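Local coordinates for protein anti-H(O) lectin 1 (Ulex europaeus, PDB 1FX5) that binds carbohydrate as an L-fucose-specific legume lectin, forming a homodimer with calcium and manganese sites, at residues Leu18-Asn23 and Gly47-Ile52; Lys9-Asn14 and Gly30-Asn35; Ser71-Met76 and Val228-Phe233; Gly108-Thr113 and Gly144-Cys149. All blocks are in the same frame, centred on the assembly; numbering follows the deposited sequence.

Contact 1: residues Leu18-Asn23 and Gly47-Ile52. Unlike the reference sequence in segment 18-23: N23 (reference Asp). With NAG (2-acetamido-2-deoxy-beta-D-glucopyranose), chain C.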
# COMPACT_ATOMS: atom_id res chain seq x y z
N LEU A 18 -7.69 4.14 1.81
CA LEU A 18 -7.95 4.09 3.27
C LEU A 18 -9.16 3.21 3.44
O LEU A 18 -10.04 3.18 2.57
CB LEU A 18 -8.30 5.46 3.84
CG LEU A 18 -7.18 6.48 3.80
CD1 LEU A 18 -7.65 7.80 4.35
CD2 LEU A 18 -6.01 5.95 4.57
N SER A 19 -9.21 2.47 4.53
CA SER A 19 -10.33 1.58 4.82
C SER A 19 -11.03 2.18 6.07
O SER A 19 -10.35 2.52 7.05
CB SER A 19 -9.76 0.18 5.09
OG SER A 19 -10.76 -0.73 5.46
N PHE A 20 -12.35 2.32 6.04
CA PHE A 20 -13.05 2.90 7.19
C PHE A 20 -14.00 1.95 7.91
O PHE A 20 -14.63 1.10 7.28
CB PHE A 20 -13.90 4.10 6.78
CG PHE A 20 -13.16 5.15 6.05
CD1 PHE A 20 -13.08 5.12 4.66
CD2 PHE A 20 -12.48 6.14 6.75
CE1 PHE A 20 -12.33 6.06 3.98
CE2 PHE A 20 -11.71 7.08 6.07
CZ PHE A 20 -11.64 7.04 4.69
N GLN A 21 -14.19 2.20 9.21
CA GLN A 21 -15.09 1.42 10.07
C GLN A 21 -15.72 2.40 11.06
O GLN A 21 -15.06 3.35 11.50
CB GLN A 21 -14.34 0.35 10.87
CG GLN A 21 -13.99 -0.89 10.12
CD GLN A 21 -13.04 -1.75 10.92
OE1 GLN A 21 -13.32 -2.91 11.21
NE2 GLN A 21 -11.91 -1.19 11.28
N GLY A 22 -16.98 2.18 11.41
CA GLY A 22 -17.64 3.08 12.35
C GLY A 22 -17.94 4.41 11.69
O GLY A 22 -18.19 4.47 10.48
N ASN A 23 -17.80 5.50 12.44
CA ASN A 23 -18.09 6.80 11.87
C ASN A 23 -16.94 7.72 11.52
O ASN A 23 -17.01 8.92 11.78
CB ASN A 23 -19.15 7.50 12.73
CG ASN A 23 -20.53 6.85 12.58
OD1 ASN A 23 -21.09 6.86 11.47
ND2 ASN A 23 -21.04 6.21 13.63
N GLY A 47 -14.86 5.83 15.49
CA GLY A 47 -14.52 5.39 14.14
C GLY A 47 -13.08 4.91 14.03
O GLY A 47 -12.31 5.13 14.96
N ILE A 48 -12.74 4.23 12.93
CA ILE A 48 -11.40 3.71 12.67
C ILE A 48 -11.01 3.90 11.19
O ILE A 48 -11.85 3.76 10.29
CB ILE A 48 -11.33 2.17 12.97
CG1 ILE A 48 -11.36 1.90 14.48
CG2 ILE A 48 -10.09 1.54 12.32
CD1 ILE A 48 -11.38 0.39 14.82
N ALA A 49 -9.74 4.18 10.92
CA ALA A 49 -9.26 4.36 9.56
C ALA A 49 -7.87 3.72 9.45
O ALA A 49 -7.00 4.01 10.27
CB ALA A 49 -9.20 5.84 9.20
N ARG A 50 -7.66 2.87 8.46
CA ARG A 50 -6.37 2.20 8.28
C ARG A 50 -5.92 2.28 6.86
O ARG A 50 -6.76 2.38 5.95
CB ARG A 50 -6.50 0.70 8.56
CG ARG A 50 -7.44 0.30 9.67
CD ARG A 50 -7.51 -1.21 9.84
NE ARG A 50 -8.64 -1.59 10.69
CZ ARG A 50 -8.63 -2.60 11.55
NH1 ARG A 50 -7.54 -3.35 11.69
NH2 ARG A 50 -9.71 -2.86 12.28
N TYR A 51 -4.60 2.21 6.64
CA TYR A 51 -4.07 2.25 5.26
C TYR A 51 -4.56 0.88 4.72
O TYR A 51 -4.55 -0.13 5.44
CB TYR A 51 -2.53 2.36 5.23
CG TYR A 51 -1.97 2.51 3.82
CD1 TYR A 51 -1.10 1.56 3.31
CD2 TYR A 51 -2.34 3.58 2.99
CE1 TYR A 51 -0.60 1.66 2.01
CE2 TYR A 51 -1.84 3.70 1.68
CZ TYR A 51 -0.97 2.73 1.20
OH TYR A 51 -0.43 2.81 -0.08
N ILE A 52 -4.97 0.85 3.45
CA ILE A 52 -5.48 -0.37 2.85
C ILE A 52 -4.58 -1.61 2.72
O ILE A 52 -5.07 -2.73 2.79
CB ILE A 52 -6.23 -0.03 1.51
CG1 ILE A 52 -7.19 -1.16 1.15
CG2 ILE A 52 -5.25 0.22 0.39
CD1 ILE A 52 -7.98 -0.88 -0.11
C1 NAG C . -22.19 5.33 13.45
C2 NAG C . -22.39 4.43 14.67
C3 NAG C . -23.60 3.51 14.40
C4 NAG C . -24.86 4.35 14.09
C5 NAG C . -24.56 5.33 12.94
C6 NAG C . -25.68 6.34 12.71
C7 NAG C . -20.31 4.02 15.88
C8 NAG C . -19.14 3.07 16.10
N2 NAG C . -21.22 3.62 14.98
O3 NAG C . -23.83 2.66 15.56
O4 NAG C . -25.95 3.48 13.71
O5 NAG C . -23.37 6.11 13.22
O6 NAG C . -26.10 6.93 13.94
O7 NAG C . -20.37 5.10 16.45
O HOH W 1 -10.60 0.32 9.13
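S19 and R50 face each other as an antiparallel hydrogen-bonded pair. S19 N donates to R50 O at 2.8 Å. R50 N donates back to S19 O at 3.1 Å. Q21 and I48 form the second such pair. Q21 N meets I48 O at 3.0 Å. I48 N meets Q21 O at 2.9 Å. F20 and A49 lie between them as a non-hydrogen-bonded pair, where A49 CA makes a CA-H...O contact of 3.3 Å with S19 O.

F20 and A49 share one face of the sheet. The ring carbon F20 CD2 rests 4.1 Å from the A49 CB methyl. The other face carries S19, R50, Q21 and I48. The R50 chain is extended from CG to NE (chi2 179°), which carries its guanidinium out beside Q21. The Q21 amide sits at the guanidinium edge, with the two planes 49° apart. Water 1 donates to S19 O at 3.0 Å. It accepts from R50 NE at 3.2 Å. S19 O therefore takes a backbone and a water hydrogen bond.

Further out, R50 NH1 is bonded to S211 OG and R50 NH2 to S98 OG, which fixes the guanidinium. L32 packs on both F20 and A49. At the end of 18-23, N23 ND2 is covalently linked to C1 of an N-acetylglucosamine.

Strand 44-59 also pairs with strand 209-219, while strand 18-22 flanks it on its other side. This is the margin of the curved front sheet of the legume lectin beta sandwich.

Contact 2: residues Lys9-Asn14 and Gly30-Asn35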
# COMPACT_ATOMS: atom_id res chain seq x y z
N LYS A 9 -0.18 14.48 2.35
CA LYS A 9 0.01 15.89 2.71
C LYS A 9 -1.32 16.44 3.25
O LYS A 9 -1.35 17.43 3.97
CB LYS A 9 0.50 16.68 1.52
CG LYS A 9 1.90 16.29 1.18
CD LYS A 9 2.38 16.98 -0.07
CE LYS A 9 3.84 16.65 -0.29
NZ LYS A 9 4.15 16.76 -1.73
N ASN A 10 -2.40 15.78 2.84
CA ASN A 10 -3.78 16.07 3.21
C ASN A 10 -4.57 14.87 2.68
O ASN A 10 -3.97 14.00 2.06
CB ASN A 10 -4.31 17.41 2.68
CG ASN A 10 -4.25 17.53 1.18
OD1 ASN A 10 -4.10 16.55 0.46
ND2 ASN A 10 -4.37 18.76 0.70
N PHE A 11 -5.87 14.82 2.90
CA PHE A 11 -6.68 13.69 2.43
C PHE A 11 -7.79 14.08 1.44
O PHE A 11 -8.40 15.14 1.58
CB PHE A 11 -7.30 12.97 3.65
CG PHE A 11 -6.28 12.53 4.68
CD1 PHE A 11 -5.85 13.41 5.68
CD2 PHE A 11 -5.75 11.24 4.66
CE1 PHE A 11 -4.92 13.01 6.64
CE2 PHE A 11 -4.82 10.83 5.62
CZ PHE A 11 -4.41 11.73 6.61
N SER A 12 -8.07 13.22 0.46
CA SER A 12 -9.13 13.52 -0.52
C SER A 12 -10.40 12.71 -0.27
O SER A 12 -10.33 11.54 0.10
CB SER A 12 -8.64 13.33 -1.97
OG SER A 12 -7.87 12.14 -2.13
N GLN A 13 -11.55 13.32 -0.52
CA GLN A 13 -12.83 12.65 -0.31
C GLN A 13 -13.10 11.40 -1.13
O GLN A 13 -13.83 10.52 -0.68
CB GLN A 13 -13.99 13.62 -0.47
CG GLN A 13 -14.14 14.59 0.67
CD GLN A 13 -15.30 15.53 0.45
OE1 GLN A 13 -16.40 15.30 0.96
NE2 GLN A 13 -15.06 16.60 -0.31
N ASN A 14 -12.56 11.33 -2.34
CA ASN A 14 -12.77 10.17 -3.21
C ASN A 14 -11.53 9.27 -3.21
O ASN A 14 -11.21 8.63 -4.22
CB ASN A 14 -13.05 10.64 -4.64
CG ASN A 14 -11.84 11.35 -5.25
OD1 ASN A 14 -11.37 12.35 -4.70
ND2 ASN A 14 -11.30 10.79 -6.33
N GLY A 30 -10.56 18.37 3.57
CA GLY A 30 -9.38 17.55 3.30
C GLY A 30 -8.73 17.00 4.57
O GLY A 30 -7.55 16.64 4.56
N VAL A 31 -9.52 16.91 5.64
CA VAL A 31 -9.09 16.41 6.95
C VAL A 31 -9.71 15.03 7.25
O VAL A 31 -10.85 14.76 6.86
CB VAL A 31 -9.53 17.42 8.05
CG1 VAL A 31 -9.34 16.87 9.46
CG2 VAL A 31 -8.74 18.69 7.90
N LEU A 32 -8.96 14.17 7.93
CA LEU A 32 -9.45 12.84 8.28
C LEU A 32 -10.13 12.95 9.66
O LEU A 32 -9.47 13.17 10.67
CB LEU A 32 -8.29 11.83 8.33
CG LEU A 32 -8.56 10.43 8.90
CD1 LEU A 32 -9.50 9.65 7.99
CD2 LEU A 32 -7.24 9.67 9.06
N GLN A 33 -11.46 12.82 9.68
CA GLN A 33 -12.24 12.90 10.90
C GLN A 33 -12.47 11.50 11.47
O GLN A 33 -13.21 10.69 10.90
CB GLN A 33 -13.58 13.60 10.63
CG GLN A 33 -14.35 13.95 11.89
CD GLN A 33 -15.66 14.63 11.61
OE1 GLN A 33 -15.81 15.82 11.86
NE2 GLN A 33 -16.63 13.88 11.10
N LEU A 34 -11.87 11.21 12.61
CA LEU A 34 -12.00 9.90 13.22
C LEU A 34 -13.37 9.53 13.80
O LEU A 34 -13.73 8.36 13.86
CB LEU A 34 -10.89 9.71 14.27
CG LEU A 34 -9.45 9.94 13.77
CD1 LEU A 34 -8.44 9.85 14.92
CD2 LEU A 34 -9.11 8.95 12.64
N ASN A 35 -14.13 10.52 14.25
CA ASN A 35 -15.44 10.25 14.82
C ASN A 35 -16.30 11.47 14.61
O ASN A 35 -15.78 12.57 14.43
CB ASN A 35 -15.33 9.96 16.33
CG ASN A 35 -14.98 11.20 17.16
OD1 ASN A 35 -15.85 11.84 17.75
ND2 ASN A 35 -13.69 11.53 17.24
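F11, in the loop after strand 3-8, packs against G30 and L32 at the entry to the short strand 32-33. L32 is bonded through its backbone to V228 of strand 224-236, in the back sheet, and packs on F20 and A49 of the front sheet. The contact thus lies between the margins of the two sheets of the legume lectin beta sandwich.

One backbone hydrogen bond crosses the contact. F11 N donates to G30 O at 3.0 Å, with an N-H...O angle of 164°. G30 has a positive phi, which suits a residue without a side chain.

The apolar part rests on the F11 ring. L32 CB lies over one face, 4.0 Å from the ring centroid and 15° off the ring normal. This is a CH-pi contact, displaced toward the CD1-CE1 rim. The same G30 O lies at the ring edge, in its plane, 3.8 Å from F11 CD1. The first torsion of F11 (chi1 -55°) sets CG beside its own backbone N, which lets N-H and CD1 reach one carbonyl oxygen. The F11 ring also meets the F8 ring and the side chain of L18.

The loop reaches the dimer partner as well. K9 N is hydrogen-bonded to D2 OD2 of the second subunit, and S12 packs on W209 of that subunit.

Weaker contacts flank the bond. N10 CB stands 3.8 Å from G30 O. G30 CA makes a CA-H...O contact with F11 O at 3.1 Å.

Contact 3: residues Ser71-Met76 and Val228-Phe233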
# COMPACT_ATOMS: atom_id res chain seq x y z
N SER A 71 4.69 9.87 11.70
CA SER A 71 4.48 11.20 12.24
C SER A 71 3.18 11.75 11.65
O SER A 71 2.82 11.44 10.50
CB SER A 71 5.66 12.13 11.93
OG SER A 71 5.89 12.22 10.54
N PHE A 72 2.46 12.53 12.45
CA PHE A 72 1.20 13.14 12.04
C PHE A 72 0.83 14.30 12.97
O PHE A 72 1.35 14.41 14.10
CB PHE A 72 0.06 12.09 12.03
CG PHE A 72 -0.19 11.44 13.37
CD1 PHE A 72 -1.09 12.00 14.27
CD2 PHE A 72 0.50 10.29 13.74
CE1 PHE A 72 -1.30 11.42 15.52
CE2 PHE A 72 0.29 9.71 15.00
CZ PHE A 72 -0.61 10.27 15.90
N SER A 73 -0.02 15.19 12.49
CA SER A 73 -0.49 16.34 13.25
C SER A 73 -1.99 16.16 13.47
O SER A 73 -2.70 15.70 12.56
CB SER A 73 -0.24 17.64 12.47
OG SER A 73 1.15 17.85 12.30
N PHE A 74 -2.49 16.51 14.65
CA PHE A 74 -3.91 16.36 14.92
C PHE A 74 -4.43 17.53 15.80
O PHE A 74 -3.65 18.35 16.30
CB PHE A 74 -4.15 14.99 15.60
CG PHE A 74 -3.88 14.98 17.10
CD1 PHE A 74 -4.88 15.27 18.01
CD2 PHE A 74 -2.62 14.69 17.59
CE1 PHE A 74 -4.64 15.27 19.38
CE2 PHE A 74 -2.37 14.69 18.95
CZ PHE A 74 -3.38 14.98 19.86
N PHE A 75 -5.75 17.65 15.89
CA PHE A 75 -6.37 18.69 16.70
C PHE A 75 -7.75 18.16 17.10
O PHE A 75 -8.26 17.21 16.49
CB PHE A 75 -6.40 20.07 16.01
CG PHE A 75 -7.37 20.17 14.87
CD1 PHE A 75 -7.02 19.74 13.60
CD2 PHE A 75 -8.62 20.73 15.06
CE1 PHE A 75 -7.90 19.85 12.53
CE2 PHE A 75 -9.51 20.86 14.00
CZ PHE A 75 -9.15 20.41 12.73
N MET A 76 -8.30 18.69 18.19
CA MET A 76 -9.61 18.26 18.67
C MET A 76 -10.50 19.49 18.83
O MET A 76 -10.02 20.57 19.16
CB MET A 76 -9.46 17.59 20.05
CG MET A 76 -8.30 16.62 20.17
SD MET A 76 -8.19 15.80 21.78
CE MET A 76 -7.37 17.05 22.81
N VAL A 228 -7.16 14.38 12.10
CA VAL A 228 -5.78 14.24 11.64
C VAL A 228 -5.60 15.06 10.38
O VAL A 228 -6.41 14.95 9.45
CB VAL A 228 -5.42 12.75 11.38
CG1 VAL A 228 -3.99 12.63 10.86
CG2 VAL A 228 -5.57 11.93 12.67
N LEU A 229 -4.52 15.84 10.34
CA LEU A 229 -4.20 16.70 9.20
C LEU A 229 -3.32 16.11 8.09
O LEU A 229 -3.44 16.48 6.92
CB LEU A 229 -3.57 18.00 9.71
CG LEU A 229 -4.44 18.93 10.55
CD1 LEU A 229 -3.54 19.87 11.31
CD2 LEU A 229 -5.42 19.70 9.69
N ASN A 230 -2.35 15.29 8.48
CA ASN A 230 -1.44 14.67 7.52
C ASN A 230 -0.89 13.42 8.17
O ASN A 230 -1.09 13.21 9.38
CB ASN A 230 -0.30 15.61 7.14
CG ASN A 230 0.31 16.31 8.34
OD1 ASN A 230 0.74 15.67 9.30
ND2 ASN A 230 0.31 17.63 8.30
N TRP A 231 -0.13 12.66 7.40
CA TRP A 231 0.42 11.43 7.93
C TRP A 231 1.56 10.93 7.07
O TRP A 231 1.44 10.85 5.85
CB TRP A 231 -0.71 10.39 7.93
CG TRP A 231 -0.41 9.05 8.52
CD1 TRP A 231 0.56 8.75 9.45
CD2 TRP A 231 -1.15 7.85 8.30
NE1 TRP A 231 0.45 7.42 9.82
CE2 TRP A 231 -0.59 6.85 9.13
CE3 TRP A 231 -2.24 7.52 7.48
CZ2 TRP A 231 -1.09 5.54 9.17
CZ3 TRP A 231 -2.74 6.22 7.52
CH2 TRP A 231 -2.16 5.24 8.36
N TYR A 232 2.66 10.55 7.73
CA TYR A 232 3.84 10.03 7.06
C TYR A 232 4.18 8.72 7.78
O TYR A 232 4.14 8.68 9.03
CB TYR A 232 4.99 11.02 7.17
CG TYR A 232 6.33 10.40 6.85
CD1 TYR A 232 6.76 10.25 5.53
CD2 TYR A 232 7.17 9.96 7.87
CE1 TYR A 232 7.99 9.68 5.23
CE2 TYR A 232 8.42 9.38 7.59
CZ TYR A 232 8.82 9.25 6.27
OH TYR A 232 10.05 8.68 5.99
N PHE A 233 4.53 7.67 7.02
CA PHE A 233 4.88 6.37 7.60
C PHE A 233 5.92 5.64 6.78
O PHE A 233 5.83 5.59 5.55
CB PHE A 233 3.63 5.48 7.65
CG PHE A 233 3.89 4.09 8.18
CD1 PHE A 233 3.76 3.82 9.54
CD2 PHE A 233 4.27 3.05 7.33
CE1 PHE A 233 4.00 2.53 10.05
CE2 PHE A 233 4.52 1.77 7.82
CZ PHE A 233 4.39 1.51 9.19
O HOH W 2 3.54 16.34 10.88
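F75 and L229 cross at about a right angle. L229 CD2 comes to the edge of the F75 ring, 3.8 Å from CE1. F72, F74, V228 and W231 point to one face of the sheet. F72 CB is 3.1 Å from N230 O. The first torsion of W231 (chi1 -176°) sets the indole beside its own carbonyl carbon. The indole turns an edge to S71 O, which lies in its plane, 3.7 Å from CD1. W231 NE1 is hydrogen-bonded to T70 OG1.

S71, S73, N230 and Y232 point to the other face. S71 OG lies against Y232 CB at 3.7 Å. N230 OD1 accepts a weak hydrogen bond from S73 N at 3.3 Å. Water 2 joins S73 OG and N230 OD1.

S71 and Y232 are a hydrogen-bonded pair, each N bonded to the other's O. L229 N donates to S73 O at 2.9 Å. L229 and N230 together stand opposite S73, with L229 in a helical backbone conformation (psi -37°), as in a classic beta bulge.

F72 and W231 both meet the F214 ring of the opposing sheet. This is the aromatic interior between the flat back sheet and the curved front sheet of the legume lectin sandwich.

Contact 4: residues Gly108-Thr113 and Gly144-Cys149. Unlike the reference sequence in segment 108-113: N111 (reference Glu). Unlike the reference sequence in segment 144-149: C149 (reference Arg). With NAG (2-acetamido-2-deoxy-beta-D-glucopyranose), chain D.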
# COMPACT_ATOMS: atom_id res chain seq x y z
N GLY A 108 -12.78 1.71 20.56
CA GLY A 108 -13.14 0.89 19.43
C GLY A 108 -12.19 -0.29 19.25
O GLY A 108 -12.37 -1.11 18.33
N LEU A 109 -11.22 -0.44 20.15
CA LEU A 109 -10.24 -1.53 20.07
C LEU A 109 -10.49 -2.72 20.98
O LEU A 109 -10.06 -3.85 20.68
CB LEU A 109 -8.84 -0.98 20.39
CG LEU A 109 -8.32 0.22 19.58
CD1 LEU A 109 -6.95 0.65 20.14
CD2 LEU A 109 -8.21 -0.18 18.11
N PHE A 110 -11.16 -2.47 22.11
CA PHE A 110 -11.46 -3.52 23.10
C PHE A 110 -12.96 -3.69 23.46
O PHE A 110 -13.77 -2.79 23.21
CB PHE A 110 -10.65 -3.23 24.39
CG PHE A 110 -9.19 -2.89 24.14
CD1 PHE A 110 -8.27 -3.87 23.85
CD2 PHE A 110 -8.77 -1.57 24.17
CE1 PHE A 110 -6.95 -3.55 23.59
CE2 PHE A 110 -7.45 -1.24 23.92
CZ PHE A 110 -6.54 -2.23 23.62
N ASN A 111 -13.30 -4.82 24.10
CA ASN A 111 -14.68 -5.14 24.52
C ASN A 111 -15.01 -4.55 25.88
O ASN A 111 -16.15 -4.13 26.13
CB ASN A 111 -14.91 -6.66 24.71
CG ASN A 111 -14.96 -7.45 23.42
OD1 ASN A 111 -15.14 -6.90 22.33
ND2 ASN A 111 -14.77 -8.76 23.57
N ASP A 112 -14.06 -4.66 26.79
CA ASP A 112 -14.20 -4.15 28.16
C ASP A 112 -12.81 -4.08 28.81
O ASP A 112 -11.84 -4.01 28.08
CB ASP A 112 -15.15 -5.05 28.98
CG ASP A 112 -14.80 -6.54 28.88
OD1 ASP A 112 -15.75 -7.33 28.83
OD2 ASP A 112 -13.61 -6.95 28.85
N THR A 113 -12.70 -4.16 30.14
CA THR A 113 -11.39 -4.07 30.78
C THR A 113 -10.53 -5.32 30.88
O THR A 113 -9.40 -5.23 31.37
CB THR A 113 -11.47 -3.45 32.20
OG1 THR A 113 -11.90 -4.44 33.13
CG2 THR A 113 -12.42 -2.27 32.24
N GLY A 144 -0.41 6.98 26.77
CA GLY A 144 0.13 5.70 27.20
C GLY A 144 0.33 4.62 26.16
O GLY A 144 -0.08 4.75 24.99
N ILE A 145 1.00 3.57 26.59
CA ILE A 145 1.27 2.43 25.72
C ILE A 145 0.44 1.22 26.17
O ILE A 145 0.52 0.80 27.33
CB ILE A 145 2.79 2.14 25.68
CG1 ILE A 145 3.47 3.30 24.94
CG2 ILE A 145 3.06 0.85 24.94
CD1 ILE A 145 4.97 3.33 25.03
N ASP A 146 -0.42 0.74 25.27
CA ASP A 146 -1.29 -0.40 25.55
C ASP A 146 -0.86 -1.66 24.82
O ASP A 146 -0.64 -1.64 23.61
CB ASP A 146 -2.73 -0.10 25.13
CG ASP A 146 -3.30 1.14 25.77
OD1 ASP A 146 -2.73 1.68 26.73
OD2 ASP A 146 -4.35 1.59 25.30
N VAL A 147 -0.80 -2.77 25.55
CA VAL A 147 -0.41 -4.04 24.97
C VAL A 147 -1.53 -5.04 25.31
O VAL A 147 -1.69 -5.42 26.49
CB VAL A 147 0.96 -4.54 25.54
CG1 VAL A 147 1.34 -5.90 24.96
CG2 VAL A 147 2.05 -3.53 25.22
N ASN A 148 -2.37 -5.36 24.33
CA ASN A 148 -3.47 -6.31 24.52
C ASN A 148 -4.46 -5.99 25.66
O ASN A 148 -5.15 -6.89 26.17
CB ASN A 148 -2.89 -7.72 24.73
CG ASN A 148 -2.27 -8.30 23.48
OD1 ASN A 148 -2.69 -7.97 22.38
ND2 ASN A 148 -1.28 -9.16 23.64
N CYS A 149 -4.57 -4.72 26.04
CA CYS A 149 -5.48 -4.34 27.11
C CYS A 149 -5.72 -2.82 27.14
O CYS A 149 -4.88 -2.04 26.65
CB CYS A 149 -4.88 -4.80 28.45
SG CYS A 149 -6.13 -4.99 29.75
C1 NAG D . -15.11 -9.72 22.54
C2 NAG D . -14.72 -11.12 22.99
C3 NAG D . -15.00 -12.08 21.85
C4 NAG D . -16.49 -12.04 21.57
C5 NAG D . -16.87 -10.61 21.19
C6 NAG D . -18.34 -10.43 20.87
C7 NAG D . -12.33 -10.82 22.71
C8 NAG D . -10.95 -10.99 23.32
N2 NAG D . -13.35 -11.22 23.46
O3 NAG D . -14.57 -13.41 22.21
O4 NAG D . -16.82 -12.94 20.49
O5 NAG D . -16.52 -9.71 22.27
O6 NAG D . -19.16 -11.07 21.84
O7 NAG D . -12.47 -10.38 21.56
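F110 lies on C149 in a buried contact beside the manganese site, where a long loop meets the end of strand 142-147. The F110 ring carries the contact. Over one face, C149 C stands 3.6 Å above the ring plane, toward the rim. C149 O is 3.5 Å from F110 CZ, and C149 N is 3.6 Å from F110 CE1. The ring thus covers the backbone of C149. On its opposite face is L109 CB, 3.7 Å above the plane, so the phenyl is sandwiched. Its ring also meets that of Y119 edge-to-face.

N148 takes a positive phi of 55°, which turns the chain out of the strand and brings C149 under the phenyl. N148 OD1 accepts from T121 N, which helps hold that turn. The sulfur of C149 is anti to its backbone N (chi1 -157°). It lies 3.7 Å from T113 O and forms a disulfide with C115. The cysteine thereby ties the strand end to the loop that carries T113.

D146 touches the ring more loosely, with OD2 4.4 Å from F110 CE2. D146 OD1 is hydrogen-bonded to S152 OG. D146 OD2 lies close to E125 OE2, and E125 is a manganese ligand. N111 ND2 bears an N-acetylglucosamine through a 1.4 Å bond to C1.

The contact thus joins a glycan-bearing loop to the front sheet of the legume lectin fold, next to its metal site.

Contact 4 is buried, while contacts 1, 2 and 3 are partly buried. Contacts 1 and 3 are strand pairs, held by antiparallel backbone bonds. Contact 1 sits at the margin of the front sheet. Contact 3 lies in the back sheet and turns aromatic side chains inward. They touch where Y51 N meets W231 CH2. Contact 2 is a small loop contact with a single hydrogen bond. It adjoins contact 1 through L18 and F11, and contact 3 through L32 and V228. Contacts 1 and 2 also reach the second subunit. Contacts 1 and 4 each include a glycosylated asparagine. Contact 4 relies on ring packing, and lies across the chain's centre from contacts 2 and 3.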